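PDB 5G5G: putative xanthine dehydrogenase YAGS fad-binding subunit from Escherichia coli, which probably oxidises aldehydes as the molybdenum-carrying subunit of a three-chain periplasmic enzyme, holding the molybdenum ion and its pterin cytosine dinucleotide. Local coordinates for residues 97-102 with 246-251; 193-198 with 204-209. All blocks are in the same frame, centred on the assembly; numbering follows the deposited sequence.

Interaction 1: 97-102 with 246-251; sequences ARLLGG and LFLRSD. With MOS (dioxothiomolybdenum(VI) ion), chain Z.
The R249 guanidinium is met obliquely by L99, whose methyl CD2 lies 3.7 Å from R249 NH2. The R249 side chain sets off away from 97-102, but bends at chi2 (-109°) and chi3 (63°) bring the guanidinium back to L99, the two side chains crossing at about a right angle. The second flat group, the F247 ring, carries L246 CB over the centre of one face, 3.5 Å above the plane.

L99 does most of the joining. Its CD1 reaches the carbonyl oxygen L248 O at 3.6 Å and the methyl L248 CD2 at 3.7 Å, the L99 and L248 side chains again crossing at about a right angle, while on the backbone side L99 O comes 3.8 Å from S250 CB. This is van der Waals contact; the polar link is made by a water 2.8 Å from A97 O, to which it probably donates, and this water accepts a weak bond from R249 NH2 at 3.0 Å. L248 O, which lies against the L99 methyls, takes its hydrogen bond from N95 ND2. At the other end of 246-251, L246 belongs to the molybdenum pocket: its CD1 makes van der Waals contact with O1 of the dioxothiomolybdenum ion at 3.5 Å, while the hydrogen bonds to the ion come from Q211 NE2 and G508 N.

R249 is the N-cap residue of helix 250-262, so the short run from L246 connects the molybdenum pocket directly to a helix start. Against that start lies the loop between helix 83-86 and strand 104-105, part of the a/b hammerhead domain of this family. Helix 213-224 closes over L248 with C216, L220 and T223.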
ATOM      1  N   ALA C  97     -21.287   8.689   4.890  1.00 17.09           N
ATOM      2  CA  ALA C  97     -20.875  10.077   4.965  1.00 17.28           C
ATOM      3  C   ALA C  97     -21.187  10.804   3.662  1.00 16.94           C
ATOM      4  O   ALA C  97     -20.989  10.297   2.546  1.00 15.83           O
ATOM      5  CB  ALA C  97     -19.373  10.156   5.231  1.00 17.03           C
ATOM      6  N   ARG C  98     -21.599  12.060   3.774  1.00 17.98           N
ATOM      7  CA  ARG C  98     -21.722  12.875   2.580  1.00 18.17           C
ATOM      8  C   ARG C  98     -20.381  13.060   1.941  1.00 16.78           C
ATOM      9  O   ARG C  98     -19.380  13.252   2.608  1.00 15.71           O
ATOM     10  CB  ARG C  98     -22.271  14.247   2.935  1.00 21.19           C
ATOM     11  CG  ARG C  98     -23.744  14.231   3.335  1.00 25.10           C
ATOM     12  CD  ARG C  98     -24.345  15.649   3.458  1.00 29.37           C
ATOM     13  NE  ARG C  98     -25.766  15.464   3.781  1.00 36.62           N
ATOM     14  CZ  ARG C  98     -26.734  15.061   2.914  1.00 43.24           C
ATOM     15  NH1 ARG C  98     -26.506  14.874   1.610  1.00 43.79           N
ATOM     16  NH2 ARG C  98     -27.983  14.861   3.352  1.00 50.95           N
ATOM     17  N   LEU C  99     -20.371  13.085   0.614  1.00 16.23           N
ATOM     18  CA  LEU C  99     -19.109  13.275  -0.134  1.00 14.82           C
ATOM     19  C   LEU C  99     -18.697  14.767  -0.164  1.00 15.18           C
ATOM     20  O   LEU C  99     -17.533  15.065  -0.387  1.00 15.49           O
ATOM     21  CB  LEU C  99     -19.212  12.747  -1.545  1.00 14.52           C
ATOM     22  CG  LEU C  99     -19.452  11.235  -1.601  1.00 14.09           C
ATOM     23  CD1 LEU C  99     -19.620  10.838  -3.046  1.00 14.06           C
ATOM     24  CD2 LEU C  99     -18.291  10.500  -0.963  1.00 14.10           C
ATOM     25  N   LEU C 100     -19.627  15.667   0.079  1.00 15.86           N
ATOM     26  CA  LEU C 100     -19.286  17.093   0.210  1.00 16.87           C
ATOM     27  C   LEU C 100     -19.924  17.563   1.513  1.00 17.69           C
ATOM     28  O   LEU C 100     -21.184  17.576   1.629  1.00 17.80           O
ATOM     29  CB  LEU C 100     -19.824  17.880  -0.970  1.00 17.40           C
ATOM     30  CG  LEU C 100     -19.623  19.387  -0.926  1.00 18.25           C
ATOM     31  CD1 LEU C 100     -18.143  19.754  -0.806  1.00 18.23           C
ATOM     32  CD2 LEU C 100     -20.128  19.971  -2.231  1.00 18.76           C
ATOM     33  N   GLY C 101     -19.088  17.933   2.476  1.00 17.57           N
ATOM     34  CA  GLY C 101     -19.574  18.353   3.803  1.00 19.29           C
ATOM     35  C   GLY C 101     -19.916  19.832   3.818  1.00 20.85           C
ATOM     36  O   GLY C 101     -19.563  20.559   2.897  1.00 21.48           O
ATOM     37  N   GLY C 102     -20.542  20.273   4.900  1.00 22.41           N
ATOM     38  CA  GLY C 102     -20.937  21.672   5.083  1.00 24.39           C
ATOM     39  C   GLY C 102     -22.435  21.829   5.002  1.00 25.79           C
ATOM     40  O   GLY C 102     -23.020  21.460   4.021  1.00 26.08           O
ATOM     41  N   LEU C 246     -15.149   0.516  -4.536  1.00 10.15           N
ATOM     42  CA  LEU C 246     -16.479   0.028  -4.816  1.00 10.50           C
ATOM     43  C   LEU C 246     -17.508   1.087  -5.001  1.00 11.08           C
ATOM     44  O   LEU C 246     -18.505   0.838  -5.658  1.00 11.80           O
ATOM     45  CB  LEU C 246     -17.017  -0.845  -3.658  1.00 10.36           C
ATOM     46  CG  LEU C 246     -16.395  -2.218  -3.515  1.00 10.67           C
ATOM     47  CD1 LEU C 246     -16.698  -2.764  -2.146  1.00 10.70           C
ATOM     48  CD2 LEU C 246     -16.886  -3.128  -4.615  1.00 11.30           C
ATOM     49  N   PHE C 247     -17.324   2.253  -4.347  1.00 11.13           N
ATOM     50  CA  PHE C 247     -18.347   3.246  -4.268  1.00 11.83           C
ATOM     51  C   PHE C 247     -17.878   4.588  -4.829  1.00 12.15           C
ATOM     52  O   PHE C 247     -16.682   4.911  -4.862  1.00 11.99           O
ATOM     53  CB  PHE C 247     -18.726   3.432  -2.795  1.00 12.26           C
ATOM     54  CG  PHE C 247     -18.862   2.138  -2.051  1.00 12.81           C
ATOM     55  CD1 PHE C 247     -19.799   1.223  -2.442  1.00 13.50           C
ATOM     56  CD2 PHE C 247     -18.003   1.835  -0.976  1.00 12.93           C
ATOM     57  CE1 PHE C 247     -19.933   0.006  -1.769  1.00 14.69           C
ATOM     58  CE2 PHE C 247     -18.136   0.619  -0.316  1.00 13.70           C
ATOM     59  CZ  PHE C 247     -19.089  -0.289  -0.715  1.00 13.95           C
ATOM     60  N   LEU C 248     -18.828   5.412  -5.169  1.00 12.36           N
ATOM     61  CA  LEU C 248     -18.557   6.841  -5.453  1.00 12.92           C
ATOM     62  C   LEU C 248     -17.804   7.535  -4.310  1.00 12.95           C
ATOM     63  O   LEU C 248     -18.250   7.476  -3.135  1.00 13.40           O
ATOM     64  CB  LEU C 248     -19.886   7.546  -5.668  1.00 13.10           C
ATOM     65  CG  LEU C 248     -19.806   8.918  -6.339  1.00 13.45           C
ATOM     66  CD1 LEU C 248     -19.464   8.686  -7.803  1.00 13.69           C
ATOM     67  CD2 LEU C 248     -21.146   9.586  -6.170  1.00 13.84           C
ATOM     68  N   ARG C 249     -16.699   8.234  -4.649  1.00 12.39           N
ATOM     69  CA  ARG C 249     -15.945   9.013  -3.674  1.00 12.56           C
ATOM     70  C   ARG C 249     -15.897  10.519  -4.104  1.00 12.87           C
ATOM     71  O   ARG C 249     -16.418  10.895  -5.156  1.00 12.72           O
ATOM     72  CB  ARG C 249     -14.547   8.437  -3.549  1.00 12.30           C
ATOM     73  CG  ARG C 249     -14.512   6.969  -3.130  1.00 12.85           C
ATOM     74  CD  ARG C 249     -14.006   6.747  -1.685  1.00 13.02           C
ATOM     75  NE  ARG C 249     -14.891   7.361  -0.731  1.00 14.01           N
ATOM     76  CZ  ARG C 249     -15.996   6.815  -0.225  1.00 14.88           C
ATOM     77  NH1 ARG C 249     -16.379   5.591  -0.575  1.00 14.81           N
ATOM     78  NH2 ARG C 249     -16.734   7.501   0.626  1.00 14.70           N
ATOM     79  N   SER C 250     -15.278  11.342  -3.254  1.00 13.30           N
ATOM     80  CA  SER C 250     -15.325  12.792  -3.378  0.50 13.58           C
ATOM     81  C   SER C 250     -14.706  13.280  -4.706  1.00 14.14           C
ATOM     82  O   SER C 250     -15.108  14.322  -5.233  1.00 14.72           O
ATOM     83  CB  SER C 250     -14.632  13.436  -2.187  0.50 13.63           C
ATOM     84  OG  SER C 250     -13.268  13.032  -2.086  0.50 12.68           O
ATOM     85  N   ASP C 251     -13.700  12.552  -5.211  1.00 14.35           N
ATOM     86  CA  ASP C 251     -13.059  12.963  -6.497  1.00 14.49           C
ATOM     87  C   ASP C 251     -14.064  13.058  -7.678  1.00 14.55           C
ATOM     88  O   ASP C 251     -14.000  13.969  -8.511  1.00 14.30           O
ATOM     89  CB  ASP C 251     -11.925  12.016  -6.888  1.00 14.90           C
ATOM     90  CG  ASP C 251     -12.401  10.562  -7.059  1.00 15.16           C
ATOM     91  OD1 ASP C 251     -13.038  10.042  -6.111  1.00 14.95           O
ATOM     92  OD2 ASP C 251     -12.158   9.968  -8.152  1.00 15.93           O
TER
HETATM   93 MO   MOS Z 922     -13.879  -6.470  -2.358  1.00 12.91          MO
HETATM   94  S   MOS Z 922     -13.997  -5.614  -0.208  0.60 14.31           S
HETATM   95  O1  MOS Z 922     -14.206  -4.924  -3.194  1.00 12.77           O
HETATM   96  O2  MOS Z 922     -15.795  -7.121  -1.816  1.00 14.52           O
HETATM   97  O   HOH W   1     -19.447   8.041   1.795  1.00 13.89           O

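Interaction 2: 193-198 with 204-209; sequences HASMAV and LTLWTS
L204 lays its CD1 against A197 CB at 3.8 Å. T205 then trades backbone bonds with V198, T205 N to V198 O at 2.8 Å being nearly straight (175°); a water also links V198 O and T205 OG1. L206 and A197 form a non-hydrogen-bonded antiparallel pair, both facing helix 250-262, and L206 CD1 touches the same A197 methyl as L204.

W207 faces the other way. Its backbone N and O pair with M196, and with CG anti to the carbonyl carbon (chi1 -70°) the indole lies beside the M196 side chain. M196 CE makes a CH-pi contact over one face, 4.1 Å from the centroid of the W207 six-membered ring; T205 CG2 covers the opposite face, M196 O lies in plane at the edge, and V198 CG2 meets W207 CZ3 obliquely at 3.6 Å. T208 OG1 comes next, 2.8 Å from S195 OG, whose stronger partner is D251. Past it, a water bridges S209 O and, weakly, A194 N.

Antiparallel backbone bonds therefore fix the register, and apolar groups cover much of both faces, with S195, T208 and S209 (held by E191) toward the end nearer the cofactor.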
ATOM      1  N   HIS C 193      -7.302   7.869  -5.732  1.00 10.76           N
ATOM      2  CA  HIS C 193      -8.598   8.077  -6.337  1.00 11.22           C
ATOM      3  C   HIS C 193      -8.515   9.325  -7.233  1.00 11.52           C
ATOM      4  O   HIS C 193      -7.983  10.357  -6.841  1.00 12.19           O
ATOM      5  CB  HIS C 193      -9.672   8.324  -5.283  1.00 11.60           C
ATOM      6  CG  HIS C 193      -9.982   7.148  -4.428  1.00 11.54           C
ATOM      7  ND1 HIS C 193      -9.099   6.620  -3.519  1.00 11.42           N
ATOM      8  CD2 HIS C 193     -11.092   6.380  -4.354  1.00 12.29           C
ATOM      9  CE1 HIS C 193      -9.656   5.589  -2.916  1.00 11.57           C
ATOM     10  NE2 HIS C 193     -10.870   5.429  -3.395  1.00 11.46           N
ATOM     11  N   ALA C 194      -9.042   9.205  -8.449  1.00 11.64           N
ATOM     12  CA  ALA C 194      -9.078  10.317  -9.385  1.00 11.60           C
ATOM     13  C   ALA C 194     -10.174  10.220 -10.418  1.00 11.76           C
ATOM     14  O   ALA C 194     -10.560   9.114 -10.804  1.00 11.44           O
ATOM     15  CB  ALA C 194      -7.728  10.446 -10.094  1.00 12.08           C
ATOM     16  N   SER C 195     -10.613  11.383 -10.913  1.00 10.83           N
ATOM     17  CA  SER C 195     -11.667  11.451 -11.923  1.00 11.55           C
ATOM     18  C   SER C 195     -11.466  12.673 -12.799  1.00 11.57           C
ATOM     19  O   SER C 195     -10.922  13.710 -12.351  1.00 12.68           O
ATOM     20  CB  SER C 195     -13.070  11.535 -11.282  1.00 11.85           C
ATOM     21  OG  SER C 195     -13.386  10.420 -10.458  1.00 11.80           O
ATOM     22  N   MET C 196     -11.923  12.580 -14.024  1.00 12.02           N
ATOM     23  CA  MET C 196     -12.020  13.725 -14.939  1.00 12.08           C
ATOM     24  C   MET C 196     -13.427  13.797 -15.471  1.00 12.84           C
ATOM     25  O   MET C 196     -13.987  12.768 -15.911  1.00 12.51           O
ATOM     26  CB  MET C 196     -11.026  13.610 -16.096  1.00 12.63           C
ATOM     27  CG  MET C 196     -11.091  14.791 -17.025  1.00 13.28           C
ATOM     28  SD  MET C 196      -9.800  14.834 -18.268  1.00 14.52           S
ATOM     29  CE  MET C 196     -10.473  13.656 -19.429  1.00 15.03           C
ATOM     30  N   ALA C 197     -14.015  14.997 -15.431  1.00 12.84           N
ATOM     31  CA  ALA C 197     -15.381  15.215 -15.942  1.00 13.84           C
ATOM     32  C   ALA C 197     -15.388  16.137 -17.120  1.00 14.72           C
ATOM     33  O   ALA C 197     -14.686  17.142 -17.109  1.00 15.54           O
ATOM     34  CB  ALA C 197     -16.268  15.760 -14.867  1.00 14.43           C
ATOM     35  N   VAL C 198     -16.223  15.839 -18.103  1.00 15.81           N
ATOM     36  CA  VAL C 198     -16.544  16.721 -19.241  1.00 16.46           C
ATOM     37  C   VAL C 198     -18.061  16.713 -19.372  1.00 17.19           C
ATOM     38  O   VAL C 198     -18.704  15.617 -19.462  1.00 16.01           O
ATOM     39  CB  VAL C 198     -15.967  16.199 -20.597  1.00 17.53           C
ATOM     40  CG1 VAL C 198     -16.392  17.015 -21.811  1.00 19.04           C
ATOM     41  CG2 VAL C 198     -14.471  16.107 -20.562  1.00 17.59           C
ATOM     42  N   LEU C 204     -22.954  14.151 -19.150  1.00 20.74           N
ATOM     43  CA  LEU C 204     -21.683  14.100 -18.401  1.00 18.94           C
ATOM     44  C   LEU C 204     -20.923  12.858 -18.816  1.00 18.37           C
ATOM     45  O   LEU C 204     -21.518  11.766 -18.846  1.00 17.89           O
ATOM     46  CB  LEU C 204     -22.024  14.014 -16.931  1.00 19.09           C
ATOM     47  CG  LEU C 204     -20.923  13.660 -15.937  1.00 18.78           C
ATOM     48  CD1 LEU C 204     -19.807  14.705 -15.912  1.00 18.70           C
ATOM     49  CD2 LEU C 204     -21.468  13.473 -14.550  1.00 19.01           C
ATOM     50  N   THR C 205     -19.629  12.986 -19.091  1.00 17.68           N
ATOM     51  CA  THR C 205     -18.761  11.837 -19.176  1.00 17.18           C
ATOM     52  C   THR C 205     -17.748  11.933 -18.065  1.00 15.92           C
ATOM     53  O   THR C 205     -17.166  13.001 -17.861  1.00 15.91           O
ATOM     54  CB  THR C 205     -18.050  11.767 -20.563  1.00 17.55           C
ATOM     55  OG1 THR C 205     -19.074  11.822 -21.576  1.00 19.99           O
ATOM     56  CG2 THR C 205     -17.258  10.486 -20.719  1.00 17.38           C
ATOM     57  N   LEU C 206     -17.586  10.852 -17.296  1.00 14.61           N
ATOM     58  CA  LEU C 206     -16.647  10.805 -16.177  1.00 13.95           C
ATOM     59  C   LEU C 206     -15.682   9.665 -16.426  1.00 13.82           C
ATOM     60  O   LEU C 206     -16.105   8.491 -16.496  1.00 14.03           O
ATOM     61  CB  LEU C 206     -17.370  10.582 -14.847  1.00 14.12           C
ATOM     62  CG  LEU C 206     -16.472  10.824 -13.624  1.00 14.08           C
ATOM     63  CD1 LEU C 206     -16.452  12.315 -13.243  1.00 14.30           C
ATOM     64  CD2 LEU C 206     -16.875  10.009 -12.425  1.00 14.60           C
ATOM     65  N   TRP C 207     -14.409   9.995 -16.528  1.00 12.64           N
ATOM     66  CA  TRP C 207     -13.337   9.019 -16.517  1.00 12.28           C
ATOM     67  C   TRP C 207     -12.938   8.910 -15.061  1.00 12.24           C
ATOM     68  O   TRP C 207     -12.705   9.927 -14.368  1.00 12.18           O
ATOM     69  CB  TRP C 207     -12.154   9.514 -17.314  1.00 12.22           C
ATOM     70  CG  TRP C 207     -12.384   9.567 -18.816  1.00 12.77           C
ATOM     71  CD1 TRP C 207     -11.967   8.659 -19.725  1.00 12.79           C
ATOM     72  CD2 TRP C 207     -13.079  10.581 -19.566  1.00 13.70           C
ATOM     73  NE1 TRP C 207     -12.331   9.041 -21.006  1.00 13.47           N
ATOM     74  CE2 TRP C 207     -13.007  10.223 -20.937  1.00 13.87           C
ATOM     75  CE3 TRP C 207     -13.707  11.803 -19.224  1.00 14.30           C
ATOM     76  CZ2 TRP C 207     -13.565  11.021 -21.970  1.00 15.27           C
ATOM     77  CZ3 TRP C 207     -14.307  12.545 -20.238  1.00 15.24           C
ATOM     78  CH2 TRP C 207     -14.219  12.182 -21.594  1.00 15.80           C
ATOM     79  N   THR C 208     -12.852   7.692 -14.553  1.00 11.80           N
ATOM     80  CA  THR C 208     -12.664   7.548 -13.118  1.00 11.92           C
ATOM     81  C   THR C 208     -11.940   6.248 -12.804  1.00 11.21           C
ATOM     82  O   THR C 208     -11.534   5.510 -13.726  1.00 10.90           O
ATOM     83  CB  THR C 208     -14.058   7.634 -12.394  1.00 12.25           C
ATOM     84  OG1 THR C 208     -13.911   7.768 -10.967  1.00 12.17           O
ATOM     85  CG2 THR C 208     -14.888   6.416 -12.726  1.00 12.57           C
ATOM     86  N   SER C 209     -11.761   6.000 -11.498  1.00 10.93           N
ATOM     87  CA  SER C 209     -11.110   4.809 -10.979  1.00 11.49           C
ATOM     88  C   SER C 209     -12.148   4.154 -10.045  1.00 11.87           C
ATOM     89  O   SER C 209     -12.389   4.648  -8.956  1.00 12.25           O
ATOM     90  CB  SER C 209      -9.809   5.186 -10.233  1.00 11.67           C
ATOM     91  OG  SER C 209      -9.075   4.021  -9.880  1.00 11.85           O
TER
HETATM   92  O   HOH W   2     -11.514   7.340  -8.091  1.00 17.43           O
HETATM   93  O   HOH W   3     -19.964  14.356 -22.067  1.00 26.78           O

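How the interactions relate
Both contacts are buried, but they hold different elements. Interaction 2 is a hairpin within one mixed sheet, its partners close in sequence and joined by four backbone hydrogen bonds over 487 Å². Interaction 1 brings together parts 144 residues apart, a loop and the start of a helix, with 204 Å² of mostly apolar contact and one water bridge; its segment 246-251 also reaches the molybdenum ion through L246. The centres lie 14 Å apart, and the two touch through 246-251: D251 OD2 probably hydrogen-bonds S195 OG, and R249 CG packs on H193 CD2. Helices 250-262 and 213-224 contribute to both, lying against the L206 side of the sheet.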